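Local atomic coordinates of BT_4661 (PDB entry 4AK2), a protein that probably captures heparin and heparan sulphate at the surface of a gut Bacteroides, this chain being its ligand-binding domain. Residues 63-68 / 165-170; 244-249 / 271-276; 24-29 / 109-114. All coordinates share one frame; numbering follows the deposited sequence.

Interaction 1: 63-68 / 165-170. With SGN (2-deoxy-6-O-sulfo-2-(sulfoamino)-alpha-D-glucopyranose), chain B.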
loop_
_atom_site.group_PDB
_atom_site.type_symbol
_atom_site.label_atom_id
_atom_site.label_comp_id
_atom_site.label_asym_id
_atom_site.label_seq_id
_atom_site.Cartn_x
_atom_site.Cartn_y
_atom_site.Cartn_z
ATOM N N HIS A 63 8.234 2.935 4.385
ATOM C CA HIS A 63 7.411 2.415 5.471
ATOM C C HIS A 63 7.912 1.065 5.935
ATOM O O HIS A 63 8.242 0.220 5.111
ATOM C CB HIS A 63 5.934 2.324 5.037
ATOM C CG HIS A 63 5.019 2.159 6.225
ATOM N ND1 HIS A 63 4.762 3.202 7.071
ATOM C CD2 HIS A 63 4.405 1.052 6.771
ATOM C CE1 HIS A 63 4.006 2.770 8.101
ATOM N NE2 HIS A 63 3.764 1.456 7.913
ATOM N N ASN A 64 8.045 0.803 7.253
ATOM C CA ASN A 64 7.668 1.665 8.382
ATOM C C ASN A 64 8.952 2.308 8.931
ATOM O O ASN A 64 9.907 1.600 9.315
ATOM C CB ASN A 64 7.033 0.760 9.455
ATOM C CG ASN A 64 6.496 1.514 10.660
ATOM O OD1 ASN A 64 6.959 2.594 11.036
ATOM N ND2 ASN A 64 5.474 0.927 11.279
ATOM N N PRO A 65 9.002 3.645 8.949
ATOM C CA PRO A 65 10.247 4.279 9.337
ATOM C C PRO A 65 10.677 3.930 10.787
ATOM O O PRO A 65 11.867 4.023 11.101
ATOM C CB PRO A 65 9.945 5.781 9.151
ATOM C CG PRO A 65 8.456 5.874 9.311
ATOM C CD PRO A 65 7.917 4.614 8.711
ATOM N N ASN A 66 9.730 3.500 11.632
ATOM C CA ASN A 66 10.020 3.257 13.076
ATOM C C ASN A 66 10.827 1.977 13.284
ATOM O O ASN A 66 11.518 1.819 14.270
ATOM C CB ASN A 66 8.706 3.131 13.882
ATOM C CG ASN A 66 7.894 4.405 13.892
ATOM O OD1 ASN A 66 6.714 4.430 13.421
ATOM N ND2 ASN A 66 8.543 5.481 14.231
ATOM N N ASN A 67 10.772 1.056 12.327
ATOM C CA ASN A 67 11.346 -0.278 12.526
ATOM C C ASN A 67 11.886 -1.021 11.303
ATOM O O ASN A 67 12.464 -2.077 11.468
ATOM C CB ASN A 67 10.356 -1.184 13.289
ATOM C CG ASN A 67 8.991 -1.269 12.600
ATOM O OD1 ASN A 67 8.896 -1.383 11.372
ATOM N ND2 ASN A 67 7.919 -1.267 13.392
ATOM N N THR A 68 11.653 -0.514 10.088
ATOM C CA THR A 68 12.075 -1.242 8.906
ATOM C C THR A 68 13.247 -0.553 8.248
ATOM O O THR A 68 13.338 0.681 8.285
ATOM C CB THR A 68 10.902 -1.260 7.877
ATOM O OG1 THR A 68 9.684 -1.681 8.536
ATOM C CG2 THR A 68 11.195 -2.225 6.726
ATOM N N PHE A 165 -0.713 6.262 7.627
ATOM C CA PHE A 165 0.491 6.900 7.082
ATOM C C PHE A 165 0.244 7.132 5.590
ATOM O O PHE A 165 -0.371 6.249 4.901
ATOM C CB PHE A 165 1.719 6.013 7.144
ATOM C CG PHE A 165 2.160 5.634 8.553
ATOM C CD1 PHE A 165 1.460 4.633 9.275
ATOM C CD2 PHE A 165 3.306 6.202 9.138
ATOM C CE1 PHE A 165 1.858 4.236 10.535
ATOM C CE2 PHE A 165 3.705 5.779 10.404
ATOM C CZ PHE A 165 2.984 4.815 11.101
ATOM N N TYR A 166 0.753 8.210 5.037
ATOM C CA TYR A 166 0.660 8.461 3.618
ATOM C C TYR A 166 1.995 8.823 3.037
ATOM O O TYR A 166 2.746 9.657 3.633
ATOM C CB TYR A 166 -0.328 9.615 3.345
ATOM C CG TYR A 166 -0.526 9.919 1.881
ATOM C CD1 TYR A 166 -1.496 9.237 1.154
ATOM C CD2 TYR A 166 0.221 10.891 1.236
ATOM C CE1 TYR A 166 -1.697 9.499 -0.183
ATOM C CE2 TYR A 166 0.052 11.174 -0.110
ATOM C CZ TYR A 166 -0.929 10.443 -0.817
ATOM O OH TYR A 166 -1.218 10.662 -2.157
ATOM N N TYR A 167 2.342 8.304 1.859
ATOM C CA TYR A 167 3.626 8.604 1.216
ATOM C C TYR A 167 3.336 9.129 -0.174
ATOM O O TYR A 167 2.833 8.388 -1.033
ATOM C CB TYR A 167 4.512 7.352 1.142
ATOM C CG TYR A 167 4.773 6.853 2.531
ATOM C CD1 TYR A 167 5.741 7.504 3.330
ATOM C CD2 TYR A 167 4.041 5.827 3.096
ATOM C CE1 TYR A 167 5.934 7.156 4.655
ATOM C CE2 TYR A 167 4.271 5.428 4.443
ATOM C CZ TYR A 167 5.234 6.106 5.211
ATOM O OH TYR A 167 5.455 5.755 6.531
ATOM N N ASN A 168 3.623 10.405 -0.404
ATOM C CA ASN A 168 3.497 10.967 -1.743
ATOM C C ASN A 168 4.464 10.253 -2.659
ATOM O O ASN A 168 5.616 9.955 -2.281
ATOM C CB ASN A 168 3.869 12.458 -1.709
ATOM C CG ASN A 168 3.681 13.110 -3.065
ATOM O OD1 ASN A 168 2.691 12.886 -3.733
ATOM N ND2 ASN A 168 4.661 13.875 -3.498
ATOM N N ILE A 169 3.994 9.902 -3.850
ATOM C CA ILE A 169 4.839 9.223 -4.842
ATOM C C ILE A 169 5.176 10.186 -5.955
ATOM O O ILE A 169 6.337 10.608 -6.077
ATOM C CB ILE A 169 4.206 7.897 -5.352
ATOM C CG1 ILE A 169 4.200 6.866 -4.186
ATOM C CG2 ILE A 169 4.899 7.374 -6.585
ATOM C CD1 ILE A 169 3.296 5.654 -4.418
ATOM N N ALA A 170 4.165 10.609 -6.713
ATOM C CA ALA A 170 4.404 11.556 -7.811
ATOM C C ALA A 170 3.398 12.717 -7.832
ATOM O O ALA A 170 3.175 13.353 -8.855
ATOM C CB ALA A 170 4.516 10.843 -9.172
HETATM C C1 SGN B . 4.378 -0.098 17.580
HETATM C C2 SGN B . 4.552 -1.513 17.018
HETATM C C3 SGN B . 4.474 -2.552 18.120
HETATM C C4 SGN B . 5.486 -2.199 19.206
HETATM C C5 SGN B . 5.315 -0.740 19.701
HETATM C C6 SGN B . 6.425 -0.278 20.596
HETATM N N2 SGN B . 3.540 -1.811 16.033
HETATM O O3 SGN B . 4.864 -3.814 17.570
HETATM O O4 SGN B . 5.267 -2.971 20.398
HETATM O O5 SGN B . 5.364 0.157 18.568
HETATM O O6 SGN B . 7.679 -0.496 19.937
HETATM S S1 SGN B . 3.647 -1.322 14.512
HETATM O O1S SGN B . 3.268 0.061 14.473
HETATM O O2S SGN B . 5.019 -1.553 14.159
HETATM O O3S SGN B . 2.557 -2.161 13.681
HETATM S S2 SGN B . 8.958 -0.366 20.836
HETATM O O4S SGN B . 8.958 -1.306 21.976
HETATM O O5S SGN B . 8.914 1.098 21.481
HETATM O O6S SGN B . 10.053 -0.527 19.908
#
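His63 meets two aromatic residues of strand 163-168 with adjacent atoms of its imidazole. Its ND1 shares a hydrogen bond with Tyr167 OH, 2.7 Å long and, at 171°, almost straight; the hydroxyl lies at the imidazole edge, near the ring plane. The neighbouring CE1 points into the face of Phe165, 3.4 Å from Phe165 CG, in a T-shaped (edge-to-face) stack with the two planes at 66°. With CG anti to the backbone N (chi1 -164°), the imidazole reaches toward that strand, while Phe165 and Tyr167 each carry CG anti to the carbonyl carbon and reach out from the same side of their strand. Bond and stack together should hold the imidazole against rotation, and Asn64 CB covers one of its faces. A cis peptide links His63 to Asn64, whose OD1 accepts from Asn66 N (3.0 Å) in an Asx turn, and whose carbonyl O takes the backbone N-H of both Asn67 and Thr68. Thr68 OG1 donates to Asn67 OD1, leaving ND2 directed at sulfamate oxygen O2S of the bound sugar SGN, a weak bond of 3.0 Å. An aromatic cluster thus anchors an Asx-turn loop that lines the glycan pocket.

Interaction 2: 244-249 / 271-276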
loop_
_atom_site.group_PDB
_atom_site.type_symbol
_atom_site.label_atom_id
_atom_site.label_comp_id
_atom_site.label_asym_id
_atom_site.label_seq_id
_atom_site.Cartn_x
_atom_site.Cartn_y
_atom_site.Cartn_z
ATOM N N ASN A 244 -1.485 11.122 -5.411
ATOM C CA ASN A 244 -0.626 10.280 -6.208
ATOM C C ASN A 244 0.402 9.767 -5.223
ATOM O O ASN A 244 1.395 10.447 -4.907
ATOM C CB ASN A 244 -0.001 11.025 -7.391
ATOM C CG ASN A 244 0.755 10.110 -8.288
ATOM O OD1 ASN A 244 1.751 9.517 -7.886
ATOM N ND2 ASN A 244 0.257 9.961 -9.508
ATOM N N GLY A 245 0.113 8.639 -4.614
ATOM C CA GLY A 245 0.823 8.208 -3.421
ATOM C C GLY A 245 0.177 7.014 -2.777
ATOM O O GLY A 245 -0.784 6.448 -3.334
ATOM N N ALA A 246 0.680 6.582 -1.633
ATOM C CA ALA A 246 0.283 5.318 -1.036
ATOM C C ALA A 246 -0.097 5.488 0.427
ATOM O O ALA A 246 0.653 6.135 1.193
ATOM C CB ALA A 246 1.392 4.287 -1.164
ATOM N N MET A 247 -1.197 4.905 0.859
ATOM C CA MET A 247 -1.708 4.961 2.240
ATOM C C MET A 247 -1.764 3.605 2.862
ATOM O O MET A 247 -2.268 2.616 2.251
ATOM C CB MET A 247 -3.075 5.657 2.273
ATOM C CG MET A 247 -3.655 5.867 3.693
ATOM S SD MET A 247 -4.466 4.431 4.438
ATOM C CE MET A 247 -6.014 4.441 3.542
ATOM N N ILE A 248 -1.255 3.522 4.096
ATOM C CA ILE A 248 -1.400 2.330 4.919
ATOM C C ILE A 248 -2.059 2.691 6.249
ATOM O O ILE A 248 -1.750 3.791 6.781
ATOM C CB ILE A 248 -0.078 1.571 5.063
ATOM C CG1 ILE A 248 -0.261 0.286 5.868
ATOM C CG2 ILE A 248 1.006 2.462 5.728
ATOM C CD1 ILE A 248 0.961 -0.627 5.844
ATOM N N GLY A 249 -2.930 1.846 6.768
ATOM C CA GLY A 249 -3.526 2.026 8.128
ATOM C C GLY A 249 -3.660 0.707 8.788
ATOM O O GLY A 249 -3.772 -0.331 8.144
ATOM N N PRO A 271 -2.580 -5.081 6.549
ATOM C CA PRO A 271 -2.415 -6.063 5.462
ATOM C C PRO A 271 -2.492 -5.489 4.047
ATOM O O PRO A 271 -2.333 -6.257 3.072
ATOM C CB PRO A 271 -3.619 -6.997 5.734
ATOM C CG PRO A 271 -4.715 -6.037 6.174
ATOM C CD PRO A 271 -3.947 -5.084 7.125
ATOM N N ILE A 272 -2.783 -4.209 3.912
ATOM C CA ILE A 272 -3.056 -3.667 2.563
ATOM C C ILE A 272 -2.525 -2.241 2.420
ATOM O O ILE A 272 -2.710 -1.402 3.303
ATOM C CB ILE A 272 -4.570 -3.764 2.225
ATOM C CG1 ILE A 272 -4.858 -3.390 0.752
ATOM C CG2 ILE A 272 -5.430 -2.910 3.142
ATOM C CD1 ILE A 272 -6.286 -3.710 0.297
ATOM N N PHE A 273 -1.911 -1.988 1.282
ATOM C CA PHE A 273 -1.532 -0.650 0.890
ATOM C C PHE A 273 -2.454 -0.132 -0.193
ATOM O O PHE A 273 -2.807 -0.919 -1.109
ATOM C CB PHE A 273 -0.081 -0.625 0.356
ATOM C CG PHE A 273 0.902 0.124 1.218
ATOM C CD1 PHE A 273 0.879 1.515 1.259
ATOM C CD2 PHE A 273 1.880 -0.584 1.876
ATOM C CE1 PHE A 273 1.791 2.214 2.046
ATOM C CE2 PHE A 273 2.828 0.092 2.652
ATOM C CZ PHE A 273 2.781 1.492 2.712
ATOM N N ILE A 274 -2.918 1.096 -0.118
ATOM C CA ILE A 274 -3.726 1.688 -1.172
ATOM C C ILE A 274 -2.833 2.647 -1.965
ATOM O O ILE A 274 -2.206 3.550 -1.399
ATOM C CB ILE A 274 -4.902 2.525 -0.595
ATOM C CG1 ILE A 274 -5.714 1.757 0.449
ATOM C CG2 ILE A 274 -5.762 3.073 -1.741
ATOM C CD1 ILE A 274 -6.150 0.382 0.084
ATOM N N TRP A 275 -2.715 2.449 -3.276
ATOM C CA TRP A 275 -1.893 3.278 -4.121
ATOM C C TRP A 275 -2.770 4.071 -5.037
ATOM O O TRP A 275 -3.427 3.463 -5.946
ATOM C CB TRP A 275 -0.857 2.444 -4.867
ATOM C CG TRP A 275 0.048 3.185 -5.809
ATOM C CD1 TRP A 275 0.132 4.545 -6.055
ATOM C CD2 TRP A 275 1.023 2.565 -6.688
ATOM N NE1 TRP A 275 1.107 4.804 -7.019
ATOM C CE2 TRP A 275 1.662 3.644 -7.434
ATOM C CE3 TRP A 275 1.402 1.247 -6.940
ATOM C CZ2 TRP A 275 2.636 3.390 -8.396
ATOM C CZ3 TRP A 275 2.382 0.995 -7.888
ATOM C CH2 TRP A 275 2.996 2.052 -8.602
ATOM N N PHE A 276 -2.897 5.369 -4.860
ATOM C CA PHE A 276 -3.709 6.274 -5.665
ATOM C C PHE A 276 -2.904 6.793 -6.828
ATOM O O PHE A 276 -1.811 7.320 -6.680
ATOM C CB PHE A 276 -4.123 7.513 -4.835
ATOM C CG PHE A 276 -4.793 7.183 -3.532
ATOM C CD1 PHE A 276 -6.185 7.037 -3.418
ATOM C CD2 PHE A 276 -4.029 7.078 -2.358
ATOM C CE1 PHE A 276 -6.792 6.757 -2.213
ATOM C CE2 PHE A 276 -4.639 6.788 -1.152
ATOM C CZ PHE A 276 -6.014 6.626 -1.063
HETATM O O HOH W 1 2.076 6.900 -8.703
HETATM O O HOH W 2 -4.275 0.827 3.817
HETATM O O HOH W 3 -3.283 -2.099 5.971
#
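Gly245 and Phe276 form one hydrogen-bonded pair of this antiparallel ladder, Met247 and Ile274 the other. Gly245 O takes Phe276 N at 2.8 Å, while Ile274 N reaches Met247 O in a nearly linear bond (178°). Between these pairs Ala246 faces Trp275 without hydrogen bonds. On one face of the sheet, Ile248 CB sits over the Phe273 ring in a CH-pi contact, 3.7 Å from its centroid; with CG1 anti to the backbone N (chi1 -177°), CB and CG2 are left against that ring. Ile248 CD1 also touches it, and Ala246 CB lies by Phe273 CD1. On the other face, Met247 and Ile274 run side by side; Met247 CB meets the edge of Phe276 at CE2 (3.9 Å), and Ile274 CG2 covers one face of that ring. Waters bridge where direct pairing stops: one joins Asn244 OD1 to Trp275 NE1, another accepts from Ile272 N and donates to Gly249 O. Further out, Phe276 stacks on Trp236, Phe273 meets Phe112 and Cys89, and strand 163-168 bonds to the far edge of 244-249. The chemistry implies a core joint in which backbone polar groups are taken up by this ladder, its waters and the neighbouring strands, leaving apolar groups to fill both faces.

Interaction 3: 24-29 / 109-114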
loop_
_atom_site.group_PDB
_atom_site.type_symbol
_atom_site.label_atom_id
_atom_site.label_comp_id
_atom_site.label_asym_id
_atom_site.label_seq_id
_atom_site.Cartn_x
_atom_site.Cartn_y
_atom_site.Cartn_z
ATOM N N TYR A 24 -0.160 -5.197 -12.079
ATOM C CA TYR A 24 -0.104 -5.172 -10.598
ATOM C C TYR A 24 1.081 -4.338 -10.159
ATOM O O TYR A 24 2.047 -4.201 -10.899
ATOM C CB TYR A 24 0.036 -6.599 -10.059
ATOM C CG TYR A 24 -1.181 -7.436 -10.423
ATOM C CD1 TYR A 24 -2.307 -7.405 -9.608
ATOM C CD2 TYR A 24 -1.187 -8.244 -11.581
ATOM C CE1 TYR A 24 -3.443 -8.120 -9.923
ATOM C CE2 TYR A 24 -2.338 -8.994 -11.914
ATOM C CZ TYR A 24 -3.452 -8.930 -11.076
ATOM O OH TYR A 24 -4.547 -9.681 -11.384
ATOM N N ALA A 25 1.014 -3.821 -8.920
ATOM C CA ALA A 25 2.213 -3.228 -8.330
ATOM C C ALA A 25 3.291 -4.288 -8.180
ATOM O O ALA A 25 3.019 -5.512 -8.159
ATOM C CB ALA A 25 1.855 -2.646 -6.943
ATOM N N ASP A 26 4.540 -3.800 -8.040
ATOM C CA ASP A 26 5.642 -4.674 -7.640
ATOM C C ASP A 26 5.502 -4.969 -6.152
ATOM O O ASP A 26 5.517 -4.024 -5.323
ATOM C CB ASP A 26 6.988 -4.026 -7.956
ATOM C CG ASP A 26 7.320 -4.027 -9.432
ATOM O OD1 ASP A 26 6.638 -4.735 -10.216
ATOM O OD2 ASP A 26 8.290 -3.325 -9.806
ATOM N N GLN A 27 5.276 -6.222 -5.800
ATOM C CA GLN A 27 4.860 -6.557 -4.430
ATOM C C GLN A 27 5.212 -7.976 -4.073
ATOM O O GLN A 27 5.087 -8.882 -4.885
ATOM C CB GLN A 27 3.357 -6.277 -4.280
ATOM C CG GLN A 27 2.450 -7.267 -5.040
ATOM C CD GLN A 27 1.053 -6.712 -5.186
ATOM O OE1 GLN A 27 0.240 -6.793 -4.289
ATOM N NE2 GLN A 27 0.764 -6.156 -6.388
ATOM N N PHE A 28 5.737 -8.153 -2.849
ATOM C CA PHE A 28 6.275 -9.419 -2.387
ATOM C C PHE A 28 5.790 -9.760 -1.012
ATOM O O PHE A 28 5.871 -8.935 -0.113
ATOM C CB PHE A 28 7.831 -9.372 -2.416
ATOM C CG PHE A 28 8.317 -9.167 -3.813
ATOM C CD1 PHE A 28 8.444 -7.891 -4.350
ATOM C CD2 PHE A 28 8.543 -10.262 -4.650
ATOM C CE1 PHE A 28 8.785 -7.713 -5.700
ATOM C CE2 PHE A 28 8.885 -10.077 -5.999
ATOM C CZ PHE A 28 8.983 -8.829 -6.516
ATOM N N ARG A 29 5.267 -10.964 -0.868
ATOM C CA ARG A 29 4.816 -11.460 0.412
ATOM C C ARG A 29 5.871 -12.367 1.004
ATOM O O ARG A 29 6.445 -13.228 0.328
ATOM C CB ARG A 29 3.480 -12.232 0.248
ATOM C CG ARG A 29 3.040 -12.912 1.552
ATOM C CD ARG A 29 1.584 -13.355 1.480
ATOM N NE ARG A 29 0.682 -12.210 1.566
ATOM C CZ ARG A 29 -0.372 -11.973 0.774
ATOM N NH1 ARG A 29 -0.723 -12.792 -0.267
ATOM N NH2 ARG A 29 -1.089 -10.887 1.023
ATOM N N GLN A 109 10.205 4.207 -8.660
ATOM C CA GLN A 109 8.939 3.435 -8.528
ATOM C C GLN A 109 8.893 2.794 -7.148
ATOM O O GLN A 109 9.928 2.451 -6.604
ATOM C CB GLN A 109 8.902 2.284 -9.530
ATOM C CG GLN A 109 9.033 2.701 -11.004
ATOM C CD GLN A 109 9.069 1.557 -11.983
ATOM O OE1 GLN A 109 9.268 1.779 -13.193
ATOM N NE2 GLN A 109 8.813 0.359 -11.497
ATOM N N PRO A 110 7.700 2.633 -6.586
ATOM C CA PRO A 110 7.599 1.900 -5.318
ATOM C C PRO A 110 7.719 0.378 -5.490
ATOM O O PRO A 110 7.329 -0.189 -6.573
ATOM C CB PRO A 110 6.191 2.254 -4.833
ATOM C CG PRO A 110 5.414 2.401 -6.135
ATOM C CD PRO A 110 6.377 3.060 -7.108
ATOM N N VAL A 111 8.190 -0.311 -4.461
ATOM C CA VAL A 111 8.095 -1.741 -4.290
ATOM C C VAL A 111 7.501 -2.003 -2.917
ATOM O O VAL A 111 7.959 -1.381 -1.926
ATOM C CB VAL A 111 9.440 -2.477 -4.498
ATOM C CG1 VAL A 111 9.283 -3.993 -4.316
ATOM C CG2 VAL A 111 10.039 -2.116 -5.847
ATOM N N PHE A 112 6.559 -2.912 -2.793
ATOM C CA PHE A 112 5.834 -3.163 -1.585
ATOM C C PHE A 112 6.085 -4.558 -1.053
ATOM O O PHE A 112 6.364 -5.500 -1.820
ATOM C CB PHE A 112 4.348 -2.986 -1.843
ATOM C CG PHE A 112 3.957 -1.612 -2.319
ATOM C CD1 PHE A 112 3.948 -1.317 -3.685
ATOM C CD2 PHE A 112 3.486 -0.633 -1.442
ATOM C CE1 PHE A 112 3.532 -0.087 -4.143
ATOM C CE2 PHE A 112 3.093 0.616 -1.904
ATOM C CZ PHE A 112 3.062 0.888 -3.283
ATOM N N PHE A 113 5.970 -4.684 0.267
ATOM C CA PHE A 113 6.185 -5.938 0.985
ATOM C C PHE A 113 5.101 -6.209 1.977
ATOM O O PHE A 113 4.607 -5.285 2.602
ATOM C CB PHE A 113 7.556 -5.925 1.714
ATOM C CG PHE A 113 8.704 -5.850 0.779
ATOM C CD1 PHE A 113 9.149 -4.611 0.298
ATOM C CD2 PHE A 113 9.358 -7.007 0.365
ATOM C CE1 PHE A 113 10.215 -4.528 -0.633
ATOM C CE2 PHE A 113 10.418 -6.948 -0.563
ATOM C CZ PHE A 113 10.869 -5.703 -1.043
ATOM N N HIS A 114 4.725 -7.480 2.117
ATOM C CA HIS A 114 3.775 -7.892 3.161
ATOM C C HIS A 114 4.342 -9.048 3.903
ATOM O O HIS A 114 4.680 -10.088 3.314
ATOM C CB HIS A 114 2.434 -8.344 2.544
ATOM C CG HIS A 114 1.439 -8.848 3.594
ATOM N ND1 HIS A 114 0.830 -10.054 3.533
ATOM C CD2 HIS A 114 1.008 -8.250 4.780
ATOM C CE1 HIS A 114 0.020 -10.208 4.597
ATOM N NE2 HIS A 114 0.140 -9.119 5.375
HETATM O O HOH W 4 5.014 -1.059 -7.865
HETATM O O HOH W 5 8.741 -0.833 -8.952
#
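Arg29 and His114 pair in a parallel beta ladder in which strand 27-30 forms one border of a four-stranded mixed sheet. Its rungs alternate: Asp26 O accepts from Phe112 N, Phe28 N donates to Phe112 O (2.9 Å), and Phe28 O accepts from His114 N. The Arg29 side chain can be followed outward. CB and CG run past the carbonyl of His114, CG 3.7 Å from His114 O; CD passes 4.0 Å from His114 ND1; then a bend at chi3 (-73°) turns NE onto that nitrogen. Beyond it, NH1 bonds to Thr128 OG1 and NH2 to Tyr127 O. Without the guanidinium, as with an alanine here, His114 ND1 would probably lose its donor and the 127-128 loop its tie to this strand. Across the opposite face Phe28 CB packs on Phe113 CD2, and Phe28 CD1 touches Val111 CG1. At the other end one water links Asp26 OD2, Gln109 NE2 and Pro110 O; Gln109 NE2 also donates to Phe10 O, and the Asp26 carboxylate receives the backbone N-H groups of Tyr12 and Gly13. The NE to ND1 bond of Arg29 and His114 measures 2.9 Å at 166°, lying in the planes of both guanidinium and imidazole, which stand 85° apart.

Overall arrangement
Interactions 1 and 2 have centres 10 Å apart and share a sheet: Phe165 N lies 2.8 Å from Ile248 O, a probable hydrogen bond. Interaction 3 belongs to the other sheet, which packs against interaction 2 through aromatic residues and a proline: Phe273 CD2 is 3.7 Å from Phe112 CD2, and Trp275 CH2 is 3.5 Å from Pro110 CG. Interaction 1 bridges the sheets, since His63 ends strand 56-63 of the sheet that holds interaction 3. It alone of the three supplies glycan-pocket residues, Asn64 and Asn67; the side chains of Ile248 and His114 lie about 8 Å and about 11 Å from a bound SGN. The side chains of Phe165 and Ile248 each lie about 4 Å from a bound sodium ion.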